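Local coordinates for probable adhesion protein (PDB 6R3Z) that probably captures ferrous iron or related divalent metal ions in the periplasm as the solute-binding component of a metal transport system, at residues Val20-Gly25 with Arg146-Arg151; Val64-Phe69 with His111-Ile116; Pro83-Asn88 with Ala127-Lys132; Ala169-Ala174 with Val273-Glu278; Val195-Ala198 with Glu202-Pro205. All coordinates share one frame; numbering follows the deposited sequence.

How the contacts relate
The five contacts illustrate how a cluster A-type solute-binding protein joins two parallel four-stranded alpha/beta domains around a metal. Contacts 1 and 3 lie in the N-terminal domain, their centres about 14 Å apart, and touch where Ile23 and Val24 pack on Ala127 and Leu130. Contact 2, about 16 Å from contact 3 between centres, adds two nickel ligands from this domain; Thr112 and Asn88 connect those two contacts, whose segments alternate along the chain. Contacts 4 and 5, their centres about 23 Å apart, lie in the C-terminal domain, beyond helix 138-160, contact 5 falling between the segments of contact 4. Both domains supply metal ligands, consistent with a binding protein that closes on its ion.

Contact 1: residues Val20-Gly25 with Arg146-Arg151; sequences VSNIVG and RAYAKR
The carboxamide of Asn22 lies flat over one face of the Tyr148 ring, the two planes only 9° apart, while the guanidinium carbon of Arg151 sits at the ring's edge. The stack is offset: Asn22 ND2 comes within 3.4 Å of Tyr148 CE1. Farther back on the same side chain, Asn22 CB makes a CH-pi contact, 3.7 Å from the centroid of the Tyr148 ring and close to its normal. Tyr148 presents this face because its CG stands opposite the backbone N (chi1 -171°), which swings the ring toward helix 14-24.

The amide oxygen takes the polar contacts across the seam. Arg151 NH2 donates to Asn22 OD1 over 2.9 Å in a fairly straight bond. OD1 lies close to the guanidinium plane, but from the amide's side the donor stands well above the carbonyl plane. Bends at chi2 and chi3 of Arg151 carry its head back to this oxygen. A water closes a second route, donating to Asn22 OD1 at 2.9 Å and accepting from Arg151 NH1 at 3.0 Å. Two donors thus grip one oxygen, and with Asn22 ND2 bonded to Ser18 O the amide's rotation is fixed. Arg151 NH2 also forms a salt bridge with Glu262, a second partner that helps keep the guanidinium in place.

Here helix 14-24 meets helix 138-160 at a partly buried seam. Ile23 and Tyr148 both reach helix 116-133, Tyr148 also touches Tyr261 of helix 260-277, and Val20 and Val24 face strands 8-11 and 29-32.

Contact 2: residues Val64-Phe69 with His111-Ile116; sequences VGHDDF and HTFLSI. With NI (nickel (II) ion), chain B.
His66 and His111 meet at a shared nickel ion, in the metal site between the two domains of this solute-binding protein. Metal coordination comes first: the nickel ion is held by His66 NE2 at 2.3 Å and His111 NE2 at 2.2 Å. His41, His177, His199 and His250 complete an all-histidine set of six ligands, and the same residues bind ferrous iron and manganese. His66 NE2 and His111 NE2 approach to 3.0 Å as neighbouring ligands of one metal, with no hydrogen bond between them.

Aromatic packing is the second kind of interaction. The edge of His66 is turned toward the face of His111 in an offset edge-to-face pair with planes at 78°. Phe113, the ring that is not a ligand, directs its own edge to a face of His66, the planes at 71°, so the three rings make an aromatic cluster. With chi1 at 46°, Phe113 CG lies between its backbone N and carbonyl carbon, an orientation that brings the ring's far end over the imidazole.

Polar bonds position the backbone and the second ligand. His111 begins a type I turn ending at Leu114, and its ND1 is engaged by Asn109, leaving NE2 to the metal. Thr112 OG1 bonds to Asn88. Apolar packing is slight, Val64 CG2 merely approaching Thr112 CG2. The Phe113 edge meets the His66 ring through CZ, 3.8 Å from His66 CD2.

Contact 3: residues Pro83-Asn88 with Ala127-Lys132; sequences PVIEAN and ARELGK. With EDO (1,2-ethanediol), chain C.
Strand 84-86 and helix 116-133 come closest at Ile85 and Glu129, whose CA atoms are 6.8 Å apart. Ile85 carries the strand's share of the contact. Its CG1 branch is set opposite the carbonyl carbon (chi1 -66°), and CD1 extends from it to the helix, where it touches two consecutive residues. Ile85 CD1 lies 3.7 Å from Glu129 CB. It is also 3.7 Å from Leu130 CD2, and there Ile85 CD1 and the leucine meet tip to tip, the two side chains crossing at roughly a right angle. Ile85 CG2 adds a looser touch on Glu129 CB.

Glu129 serves two environments. Its CB joins the apolar packing, whereas a bend at chi2 turns the carboxylate away from the strand. Lys132 NZ, one turn farther along the helix, forms a salt bridge with Glu129 OE2 at 3.0 Å, reaching the syn side of the carboxylate and lying 15° out of its plane. The other oxygen, Glu129 OE1, accepts a hydrogen bond from O2 of a 1,2-ethanediol at 2.9 Å. This diol, probably left by crystallisation, also packs against Val84 O and Ile85 CG1.

Leu130 continues the apolar layer onto Val58 of the adjacent strand and Val24 of helix 14-24. Backbone bonds from Ile85 to Val59 and Leu61 tie its strand to the parallel sheet. Helices packed on a parallel sheet are the build of the alpha/beta domains of such binding proteins; here helix 116-133 covers the edge strand 84-86.

Contact 4: residues Ala169-Ala174 with Val273-Glu278; sequences ADFRVA and VRAIQE
Phe171 packs on Ala275 and Ile276, joining the turn that leads into strand 172-175 of the C-terminal parallel alpha/beta sheet to the C-terminal part of helix 260-277. The first segment approaches this point through Asp170, whose carbonyl accepts a hydrogen bond from Arg172 N at 2.9 Å. The bond closes an inverse gamma turn, and the tight turn places Phe171 at its apex, its CB directed to the helix.

Phe171 then makes the contact itself. Its CG stands opposite the backbone N (chi1 -172°), extending the ring until its CE1, CE2 and CZ atoms reach the helical residues. On one flank, Phe171 CE2 is 3.9 Å from Ile276 CG1; on the other, Phe171 CE1 is 3.9 Å from Ala275 O. The ring's far atom, CZ, also comes within 4.4 Å of Ala275 CB. Ile276 crosses the phenylalanine side chain at about a right angle, and its CG1 branch does the touching. These are van der Waals contacts, and the buried ring continues the packing onto Val222 of the neighbouring strand.

The following residues pair within the sheet. Arg172 pairs through its backbone with Lys221, Val173 with Thr192, and Ala174 with Val222 and Phe224; Val173 turns its side chain to Val222 and Phe224.

The helical segment has its own polar clasp: Arg274 and Glu278 form a salt bridge one turn apart, while Glu278 OE1 bonds to Tyr246 OH. In that bridge Arg274 NH2 donates to Glu278 OE2 over 3.0 Å, arriving on the syn side, 28° out of the carboxylate plane.

Contact 5: residues Val195-Ala198 with Glu202-Pro205; sequences VEPA and EPSP. With EDO (1,2-ethanediol), chain D.
Pro203 rests against both Val195 and Pro197, so that two nearby portions of one loop fold onto each other. Pro197 CD comes within 3.7 Å of Pro203 CA and is also 4.0 Å from Pro203 CB. Farther round the ring, Pro203 CG meets Val195 CG1 at 4.1 Å, and Pro203 CB lies 4.0 Å from Val195 O. Val195 offers that branch because CG1 is set opposite its backbone N (chi1 -177°). No hydrogen bond spans the two segments; the contact is van der Waals packing, with the pyrrolidine rings limiting the backbone's freedom.

Outside this shell, Val195 and Pro203 share Tyr233 as a neighbour, and Val195 continues onto Leu208 and Thr211 of helix 205-217. The backbone of Val195 pairs with Thr175 and that of Glu196 with Ile176, fastening the first segment to strand 172-175 and the residue after it. On the second segment, a 1,2-ethanediol, probably from the crystallisation liquor, clips on: its O1 donates to Glu202 OE2 at 2.8 Å and its O2 to Pro203 O at 3.1 Å. Glu202 reaches it with an extended chain, CG opposite the backbone N (chi1 -175°).

Ser204 occupies the N-cap position, its side chain capping a backbone N of helix 205-217, and Pro205 begins that helix. Glu196 OE1 makes weak hydrogen bonds to Gly200 N and to ND1 of His177, a metal ligand. The folded loop thus connects strand 193-194 to helix 205-217 near the metal site and carries the ligand His199 between its limbs, a strand-loop-helix connection of the parallel alpha/beta domain.

Contact 1: residues Val20-Gly25 with Arg146-Arg151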
# COMPACT_ATOMS: atom_id res chain seq x y z
N VAL A 20 5.63 -10.09 6.00
CA VAL A 20 6.27 -11.41 6.08
C VAL A 20 7.40 -11.43 7.13
O VAL A 20 7.44 -12.36 7.95
CB VAL A 20 6.69 -11.92 4.67
CG1 VAL A 20 7.46 -13.23 4.76
CG2 VAL A 20 5.45 -12.08 3.76
N SER A 21 8.28 -10.40 7.15
CA SER A 21 9.37 -10.33 8.15
C SER A 21 8.83 -10.38 9.59
O SER A 21 9.36 -11.10 10.43
CB SER A 21 10.19 -9.05 7.95
OG SER A 21 10.80 -9.06 6.68
N ASN A 22 7.74 -9.64 9.86
CA ASN A 22 7.14 -9.64 11.21
C ASN A 22 6.49 -10.98 11.55
O ASN A 22 6.55 -11.40 12.70
CB ASN A 22 6.19 -8.48 11.39
CG ASN A 22 6.97 -7.25 11.80
OD1 ASN A 22 7.31 -7.09 12.98
ND2 ASN A 22 7.29 -6.37 10.84
N ILE A 23 5.92 -11.67 10.54
CA ILE A 23 5.31 -12.98 10.73
C ILE A 23 6.40 -14.07 11.01
O ILE A 23 6.22 -14.86 11.91
CB ILE A 23 4.43 -13.39 9.53
CG1 ILE A 23 3.18 -12.46 9.38
CG2 ILE A 23 4.00 -14.87 9.63
CD1 ILE A 23 2.54 -12.51 8.00
N VAL A 24 7.44 -14.15 10.17
CA VAL A 24 8.43 -15.24 10.27
C VAL A 24 9.60 -14.99 11.22
O VAL A 24 10.21 -15.96 11.69
CB VAL A 24 8.96 -15.64 8.85
CG1 VAL A 24 7.81 -15.96 7.91
CG2 VAL A 24 9.88 -14.56 8.26
N GLY A 25 9.96 -13.72 11.42
CA GLY A 25 11.13 -13.38 12.22
C GLY A 25 12.37 -14.03 11.62
O GLY A 25 12.55 -14.01 10.39
N ARG A 146 -0.32 -12.32 15.40
CA ARG A 146 -1.18 -11.69 16.41
C ARG A 146 -0.49 -10.50 17.11
O ARG A 146 -1.14 -9.47 17.29
CB ARG A 146 -1.74 -12.73 17.42
CG ARG A 146 -2.61 -13.83 16.79
CD ARG A 146 -3.80 -13.32 15.98
NE ARG A 146 -4.60 -14.41 15.41
CZ ARG A 146 -4.33 -15.03 14.26
NH1 ARG A 146 -5.12 -16.00 13.82
NH2 ARG A 146 -3.26 -14.69 13.55
N ALA A 147 0.82 -10.62 17.43
CA ALA A 147 1.59 -9.52 18.05
C ALA A 147 1.70 -8.34 17.06
O ALA A 147 1.53 -7.18 17.46
CB ALA A 147 2.98 -10.00 18.44
N TYR A 148 1.90 -8.64 15.78
CA TYR A 148 2.05 -7.61 14.76
C TYR A 148 0.74 -6.83 14.59
O TYR A 148 0.76 -5.60 14.59
CB TYR A 148 2.54 -8.18 13.43
CG TYR A 148 2.91 -7.13 12.41
CD1 TYR A 148 3.81 -6.10 12.71
CD2 TYR A 148 2.43 -7.20 11.10
CE1 TYR A 148 4.20 -5.17 11.75
CE2 TYR A 148 2.78 -6.25 10.14
CZ TYR A 148 3.68 -5.25 10.46
OH TYR A 148 4.02 -4.33 9.50
N ALA A 149 -0.40 -7.56 14.52
CA ALA A 149 -1.76 -6.99 14.42
C ALA A 149 -2.05 -6.09 15.64
O ALA A 149 -2.66 -5.04 15.48
CB ALA A 149 -2.79 -8.11 14.33
N LYS A 150 -1.54 -6.46 16.84
CA LYS A 150 -1.73 -5.66 18.05
C LYS A 150 -1.01 -4.29 17.87
O LYS A 150 -1.58 -3.24 18.21
CB LYS A 150 -1.21 -6.42 19.29
CG LYS A 150 -1.62 -5.77 20.60
CD LYS A 150 -1.13 -6.57 21.81
CE LYS A 150 -1.41 -5.80 23.08
NZ LYS A 150 -0.71 -6.39 24.25
N ARG A 151 0.23 -4.32 17.32
CA ARG A 151 1.02 -3.10 17.07
C ARG A 151 0.30 -2.21 16.05
O ARG A 151 0.26 -1.00 16.24
CB ARG A 151 2.46 -3.42 16.61
CG ARG A 151 3.34 -3.96 17.76
CD ARG A 151 4.81 -3.52 17.66
NE ARG A 151 5.41 -3.69 16.33
CZ ARG A 151 5.87 -4.83 15.83
NH1 ARG A 151 5.75 -5.96 16.52
NH2 ARG A 151 6.44 -4.86 14.62
O HOH W 1 6.11 -8.66 15.17

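Contact 2: residues Val64-Phe69 with His111-Ile116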
# COMPACT_ATOMS: atom_id res chain seq x y z
N VAL A 64 -4.25 -8.47 -6.56
CA VAL A 64 -5.51 -7.76 -6.86
C VAL A 64 -5.29 -6.54 -7.77
O VAL A 64 -6.20 -5.72 -7.95
CB VAL A 64 -6.33 -7.42 -5.60
CG1 VAL A 64 -6.89 -8.70 -4.95
CG2 VAL A 64 -5.53 -6.58 -4.59
N GLY A 65 -4.10 -6.45 -8.35
CA GLY A 65 -3.80 -5.39 -9.31
C GLY A 65 -2.52 -4.62 -9.07
O GLY A 65 -2.14 -3.80 -9.92
N HIS A 66 -1.84 -4.83 -7.92
CA HIS A 66 -0.60 -4.08 -7.68
C HIS A 66 0.69 -4.86 -7.92
O HIS A 66 1.78 -4.31 -7.74
CB HIS A 66 -0.55 -3.39 -6.29
CG HIS A 66 -0.03 -1.99 -6.39
ND1 HIS A 66 1.22 -1.73 -6.93
CD2 HIS A 66 -0.65 -0.81 -6.13
CE1 HIS A 66 1.34 -0.41 -6.93
NE2 HIS A 66 0.25 0.19 -6.46
N ASP A 67 0.61 -6.11 -8.36
CA ASP A 67 1.84 -6.83 -8.67
C ASP A 67 1.64 -7.83 -9.83
O ASP A 67 2.10 -8.98 -9.76
CB ASP A 67 2.49 -7.47 -7.42
CG ASP A 67 1.63 -8.42 -6.62
OD1 ASP A 67 0.48 -8.71 -7.07
OD2 ASP A 67 2.07 -8.85 -5.54
N ASP A 68 1.02 -7.36 -10.93
CA ASP A 68 0.85 -8.18 -12.13
C ASP A 68 2.21 -8.64 -12.67
O ASP A 68 2.32 -9.78 -13.12
CB ASP A 68 0.08 -7.41 -13.22
CG ASP A 68 -1.38 -7.11 -12.85
OD1 ASP A 68 -1.92 -7.80 -11.96
OD2 ASP A 68 -1.97 -6.21 -13.48
N PHE A 69 3.25 -7.78 -12.57
CA PHE A 69 4.61 -8.09 -13.00
C PHE A 69 5.10 -9.40 -12.39
O PHE A 69 5.78 -10.18 -13.07
CB PHE A 69 5.61 -6.96 -12.66
CG PHE A 69 5.79 -6.60 -11.20
CD1 PHE A 69 6.71 -7.28 -10.40
CD2 PHE A 69 5.08 -5.54 -10.63
CE1 PHE A 69 6.88 -6.94 -9.06
CE2 PHE A 69 5.27 -5.20 -9.29
CZ PHE A 69 6.16 -5.91 -8.51
N HIS A 111 -4.82 -1.08 -3.72
CA HIS A 111 -4.02 -0.55 -2.59
C HIS A 111 -4.54 -0.97 -1.20
O HIS A 111 -4.59 -0.14 -0.28
CB HIS A 111 -3.90 0.98 -2.69
CG HIS A 111 -3.28 1.44 -3.96
ND1 HIS A 111 -4.05 1.70 -5.09
CD2 HIS A 111 -1.98 1.71 -4.25
CE1 HIS A 111 -3.20 2.11 -6.02
NE2 HIS A 111 -1.94 2.11 -5.57
N THR A 112 -4.92 -2.25 -1.06
CA THR A 112 -5.45 -2.80 0.21
C THR A 112 -4.42 -2.69 1.35
O THR A 112 -4.81 -2.55 2.53
CB THR A 112 -5.86 -4.27 0.01
OG1 THR A 112 -4.69 -5.02 -0.33
CG2 THR A 112 -6.96 -4.45 -1.06
N PHE A 113 -3.10 -2.72 1.00
CA PHE A 113 -2.02 -2.59 1.99
C PHE A 113 -2.01 -1.22 2.68
O PHE A 113 -1.39 -1.08 3.73
CB PHE A 113 -0.65 -2.92 1.39
CG PHE A 113 -0.40 -2.27 0.05
CD1 PHE A 113 0.20 -1.01 -0.03
CD2 PHE A 113 -0.75 -2.92 -1.13
CE1 PHE A 113 0.44 -0.42 -1.27
CE2 PHE A 113 -0.52 -2.32 -2.38
CZ PHE A 113 0.06 -1.06 -2.44
N LEU A 114 -2.68 -0.20 2.12
CA LEU A 114 -2.73 1.11 2.77
C LEU A 114 -4.00 1.25 3.61
O LEU A 114 -4.75 2.19 3.46
CB LEU A 114 -2.50 2.27 1.79
CG LEU A 114 -1.17 2.23 1.02
CD1 LEU A 114 -1.16 3.21 -0.13
CD2 LEU A 114 0.02 2.46 1.94
N SER A 115 -4.25 0.26 4.45
CA SER A 115 -5.39 0.18 5.36
C SER A 115 -4.91 -0.64 6.53
O SER A 115 -4.31 -1.70 6.31
CB SER A 115 -6.57 -0.53 4.71
OG SER A 115 -7.50 -1.02 5.68
N ILE A 116 -5.20 -0.19 7.76
CA ILE A 116 -4.79 -0.95 8.94
C ILE A 116 -5.61 -2.25 9.01
O ILE A 116 -5.04 -3.32 9.22
CB ILE A 116 -4.89 -0.09 10.22
CG1 ILE A 116 -3.86 1.09 10.22
CG2 ILE A 116 -4.76 -0.96 11.51
CD1 ILE A 116 -2.37 0.70 10.20
NI NI B . -0.12 2.40 -6.78

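Contact 3: residues Pro83-Asn88 with Ala127-Lys132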
# COMPACT_ATOMS: atom_id res chain seq x y z
N PRO A 83 4.36 -22.46 -5.33
CA PRO A 83 3.19 -22.05 -4.53
C PRO A 83 3.09 -20.52 -4.41
O PRO A 83 4.09 -19.81 -4.31
CB PRO A 83 3.46 -22.71 -3.17
CG PRO A 83 4.33 -23.90 -3.48
CD PRO A 83 5.24 -23.37 -4.57
N VAL A 84 1.85 -20.03 -4.47
CA VAL A 84 1.59 -18.60 -4.40
C VAL A 84 0.56 -18.34 -3.31
O VAL A 84 -0.47 -19.03 -3.23
CB VAL A 84 1.15 -18.09 -5.80
CG1 VAL A 84 0.25 -16.87 -5.70
CG2 VAL A 84 2.35 -17.83 -6.71
N ILE A 85 0.87 -17.38 -2.44
CA ILE A 85 -0.06 -16.97 -1.40
C ILE A 85 -0.79 -15.72 -1.86
O ILE A 85 -0.16 -14.66 -2.06
CB ILE A 85 0.63 -16.78 -0.02
CG1 ILE A 85 1.15 -18.13 0.51
CG2 ILE A 85 -0.32 -16.09 0.99
CD1 ILE A 85 2.08 -18.00 1.75
N GLU A 86 -2.10 -15.84 -2.04
CA GLU A 86 -2.96 -14.70 -2.42
C GLU A 86 -3.30 -13.98 -1.10
O GLU A 86 -4.22 -14.38 -0.37
CB GLU A 86 -4.21 -15.19 -3.18
CG GLU A 86 -3.91 -15.78 -4.56
CD GLU A 86 -3.44 -14.83 -5.65
OE1 GLU A 86 -3.50 -13.59 -5.46
OE2 GLU A 86 -3.01 -15.33 -6.72
N ALA A 87 -2.50 -12.95 -0.75
CA ALA A 87 -2.64 -12.24 0.54
C ALA A 87 -4.03 -11.66 0.80
O ALA A 87 -4.44 -11.52 1.96
CB ALA A 87 -1.59 -11.14 0.64
N ASN A 88 -4.72 -11.25 -0.28
CA ASN A 88 -6.00 -10.56 -0.19
C ASN A 88 -7.22 -11.48 -0.25
O ASN A 88 -8.34 -10.98 -0.34
CB ASN A 88 -6.07 -9.49 -1.29
CG ASN A 88 -5.24 -8.28 -0.93
OD1 ASN A 88 -5.57 -7.55 0.02
ND2 ASN A 88 -4.14 -8.07 -1.62
N ALA A 127 0.16 -15.63 7.45
CA ALA A 127 0.63 -16.48 8.55
C ALA A 127 -0.00 -17.88 8.50
O ALA A 127 0.70 -18.87 8.72
CB ALA A 127 0.33 -15.83 9.89
N ARG A 128 -1.32 -17.96 8.20
CA ARG A 128 -2.03 -19.23 8.12
C ARG A 128 -1.46 -20.07 6.97
O ARG A 128 -1.19 -21.27 7.16
CB ARG A 128 -3.53 -18.98 7.88
CG ARG A 128 -4.34 -20.28 7.69
CD ARG A 128 -5.83 -20.02 7.63
NE ARG A 128 -6.33 -19.57 8.93
CZ ARG A 128 -7.62 -19.54 9.27
NH1 ARG A 128 -8.55 -19.94 8.41
NH2 ARG A 128 -7.98 -19.11 10.47
N GLU A 129 -1.27 -19.45 5.80
CA GLU A 129 -0.77 -20.13 4.61
C GLU A 129 0.70 -20.57 4.75
O GLU A 129 1.04 -21.68 4.34
CB GLU A 129 -1.02 -19.31 3.34
CG GLU A 129 -2.49 -19.20 2.97
CD GLU A 129 -3.21 -20.54 2.91
OE1 GLU A 129 -2.77 -21.43 2.14
OE2 GLU A 129 -4.19 -20.72 3.66
N LEU A 130 1.55 -19.71 5.35
CA LEU A 130 2.95 -20.06 5.58
C LEU A 130 3.02 -21.24 6.56
O LEU A 130 3.83 -22.15 6.37
CB LEU A 130 3.76 -18.88 6.11
CG LEU A 130 4.07 -17.79 5.10
CD1 LEU A 130 4.70 -16.58 5.79
CD2 LEU A 130 5.01 -18.32 3.97
N GLY A 131 2.14 -21.23 7.57
CA GLY A 131 2.04 -22.31 8.55
C GLY A 131 1.72 -23.66 7.93
O GLY A 131 2.23 -24.69 8.39
N LYS A 132 0.86 -23.67 6.89
CA LYS A 132 0.50 -24.90 6.17
C LYS A 132 1.70 -25.45 5.37
O LYS A 132 1.88 -26.67 5.28
CB LYS A 132 -0.70 -24.68 5.26
CG LYS A 132 -2.02 -24.44 5.99
CD LYS A 132 -3.10 -24.07 4.99
CE LYS A 132 -4.42 -23.75 5.64
NZ LYS A 132 -5.40 -23.25 4.65
C1 EDO C . -0.16 -21.93 -1.62
O1 EDO C . 0.57 -22.23 -0.43
C2 EDO C . -1.64 -21.60 -1.28
O2 EDO C . -1.72 -20.52 -0.36

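Contact 4: residues Ala169-Ala174 with Val273-Glu278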
# COMPACT_ATOMS: atom_id res chain seq x y z
N ALA A 169 -19.19 18.37 7.10
CA ALA A 169 -19.78 17.76 5.91
C ALA A 169 -19.16 18.24 4.59
O ALA A 169 -19.17 17.49 3.61
CB ALA A 169 -21.28 18.00 5.89
N ASP A 170 -18.62 19.48 4.56
CA ASP A 170 -18.00 20.07 3.35
C ASP A 170 -16.51 19.71 3.15
O ASP A 170 -15.86 20.28 2.26
CB ASP A 170 -18.19 21.61 3.37
CG ASP A 170 -17.36 22.38 4.38
OD1 ASP A 170 -16.89 21.77 5.37
OD2 ASP A 170 -17.17 23.61 4.19
N PHE A 171 -15.97 18.79 3.98
CA PHE A 171 -14.56 18.42 3.88
C PHE A 171 -14.32 17.43 2.74
O PHE A 171 -14.24 16.22 2.97
CB PHE A 171 -14.03 17.90 5.22
CG PHE A 171 -12.54 17.66 5.28
CD1 PHE A 171 -11.64 18.72 5.34
CD2 PHE A 171 -12.03 16.36 5.29
CE1 PHE A 171 -10.27 18.49 5.43
CE2 PHE A 171 -10.66 16.13 5.39
CZ PHE A 171 -9.78 17.20 5.45
N ARG A 172 -14.26 17.94 1.51
CA ARG A 172 -14.00 17.08 0.35
C ARG A 172 -12.50 16.94 0.16
O ARG A 172 -11.75 17.90 0.35
CB ARG A 172 -14.68 17.58 -0.91
CG ARG A 172 -16.18 17.25 -0.99
CD ARG A 172 -16.71 17.60 -2.38
NE ARG A 172 -18.16 17.49 -2.51
CZ ARG A 172 -18.81 16.37 -2.83
NH1 ARG A 172 -18.14 15.23 -3.01
NH2 ARG A 172 -20.13 16.37 -2.95
N VAL A 173 -12.09 15.73 -0.23
CA VAL A 173 -10.69 15.31 -0.38
C VAL A 173 -10.39 14.86 -1.81
O VAL A 173 -11.20 14.17 -2.42
CB VAL A 173 -10.47 14.13 0.63
CG1 VAL A 173 -9.19 13.35 0.36
CG2 VAL A 173 -10.51 14.62 2.07
N ALA A 174 -9.22 15.22 -2.31
CA ALA A 174 -8.70 14.74 -3.60
C ALA A 174 -7.31 14.11 -3.36
O ALA A 174 -6.63 14.45 -2.38
CB ALA A 174 -8.60 15.88 -4.60
N VAL A 273 -4.82 13.08 10.01
CA VAL A 273 -5.33 13.72 11.23
C VAL A 273 -5.02 15.22 11.20
O VAL A 273 -5.90 16.03 11.48
CB VAL A 273 -4.82 13.02 12.51
CG1 VAL A 273 -5.06 13.89 13.76
CG2 VAL A 273 -5.48 11.65 12.68
N ARG A 274 -3.78 15.60 10.86
CA ARG A 274 -3.38 17.02 10.78
C ARG A 274 -4.27 17.80 9.79
O ARG A 274 -4.74 18.89 10.12
CB ARG A 274 -1.91 17.18 10.40
CG ARG A 274 -1.44 18.63 10.53
CD ARG A 274 0.07 18.77 10.50
NE ARG A 274 0.64 18.33 9.22
CZ ARG A 274 0.83 19.12 8.17
NH1 ARG A 274 1.37 18.64 7.06
NH2 ARG A 274 0.50 20.41 8.22
N ALA A 275 -4.53 17.23 8.59
CA ALA A 275 -5.39 17.84 7.56
C ALA A 275 -6.80 18.10 8.14
O ALA A 275 -7.35 19.20 7.98
CB ALA A 275 -5.48 16.92 6.35
N ILE A 276 -7.35 17.13 8.89
CA ILE A 276 -8.68 17.31 9.49
C ILE A 276 -8.62 18.41 10.59
O ILE A 276 -9.47 19.30 10.61
CB ILE A 276 -9.24 15.97 10.04
CG1 ILE A 276 -9.42 14.91 8.92
CG2 ILE A 276 -10.56 16.21 10.82
CD1 ILE A 276 -9.54 13.41 9.44
N GLN A 277 -7.62 18.33 11.47
CA GLN A 277 -7.43 19.30 12.56
C GLN A 277 -7.32 20.74 12.00
O GLN A 277 -7.93 21.66 12.56
CB GLN A 277 -6.20 18.95 13.41
CG GLN A 277 -6.31 17.62 14.19
CD GLN A 277 -7.23 17.66 15.39
OE1 GLN A 277 -8.29 17.04 15.39
NE2 GLN A 277 -6.84 18.37 16.44
N GLU A 278 -6.60 20.91 10.87
CA GLU A 278 -6.39 22.21 10.22
C GLU A 278 -7.60 22.70 9.41
O GLU A 278 -7.57 23.85 8.93
CB GLU A 278 -5.11 22.21 9.36
CG GLU A 278 -3.82 22.09 10.16
CD GLU A 278 -2.53 22.04 9.36
OE1 GLU A 278 -2.58 22.13 8.11
OE2 GLU A 278 -1.45 21.89 9.98

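Contact 5: residues Val195-Ala198 with Glu202-Pro205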
# COMPACT_ATOMS: atom_id res chain seq x y z
N VAL A 195 -6.57 12.67 -9.36
CA VAL A 195 -6.00 13.41 -10.50
C VAL A 195 -5.52 12.47 -11.61
O VAL A 195 -5.80 12.74 -12.79
CB VAL A 195 -4.92 14.43 -10.06
CG1 VAL A 195 -4.40 15.25 -11.25
CG2 VAL A 195 -5.46 15.35 -8.95
N GLU A 196 -4.80 11.39 -11.26
CA GLU A 196 -4.34 10.43 -12.27
C GLU A 196 -5.56 9.73 -12.90
O GLU A 196 -6.41 9.19 -12.18
CB GLU A 196 -3.40 9.40 -11.65
CG GLU A 196 -2.02 9.98 -11.37
CD GLU A 196 -0.98 9.00 -10.89
OE1 GLU A 196 -1.33 7.89 -10.45
OE2 GLU A 196 0.22 9.36 -10.96
N PRO A 197 -5.72 9.79 -14.24
CA PRO A 197 -6.93 9.18 -14.86
C PRO A 197 -7.04 7.67 -14.69
O PRO A 197 -8.15 7.11 -14.80
CB PRO A 197 -6.83 9.61 -16.32
CG PRO A 197 -5.37 9.90 -16.56
CD PRO A 197 -4.86 10.45 -15.24
N ALA A 198 -5.91 7.00 -14.45
CA ALA A 198 -5.82 5.55 -14.20
C ALA A 198 -4.58 5.30 -13.36
O ALA A 198 -3.70 6.17 -13.29
CB ALA A 198 -5.72 4.77 -15.51
N GLU A 202 -0.06 9.51 -15.77
CA GLU A 202 -0.01 10.95 -15.66
C GLU A 202 -1.17 11.56 -16.48
O GLU A 202 -1.40 11.12 -17.61
CB GLU A 202 1.36 11.46 -16.18
CG GLU A 202 1.63 12.95 -16.03
CD GLU A 202 3.07 13.37 -16.31
OE1 GLU A 202 3.99 12.56 -16.05
OE2 GLU A 202 3.28 14.52 -16.77
N PRO A 203 -1.89 12.59 -15.96
CA PRO A 203 -2.93 13.23 -16.79
C PRO A 203 -2.32 14.02 -17.95
O PRO A 203 -1.18 14.47 -17.85
CB PRO A 203 -3.60 14.21 -15.82
CG PRO A 203 -2.52 14.55 -14.81
CD PRO A 203 -1.74 13.26 -14.65
N SER A 204 -3.07 14.20 -19.04
CA SER A 204 -2.67 15.08 -20.12
C SER A 204 -2.86 16.55 -19.61
O SER A 204 -3.59 16.75 -18.61
CB SER A 204 -3.60 14.87 -21.32
OG SER A 204 -4.92 15.27 -20.97
N PRO A 205 -2.34 17.59 -20.34
CA PRO A 205 -2.64 18.98 -19.93
C PRO A 205 -4.16 19.26 -19.88
O PRO A 205 -4.62 19.89 -18.93
CB PRO A 205 -1.93 19.82 -20.99
CG PRO A 205 -0.80 18.93 -21.46
CD PRO A 205 -1.45 17.57 -21.51
C1 EDO D . 0.81 16.91 -16.45
O1 EDO D . 2.20 17.14 -16.65
C2 EDO D . 0.03 17.66 -17.54
O2 EDO D . 0.30 17.01 -18.78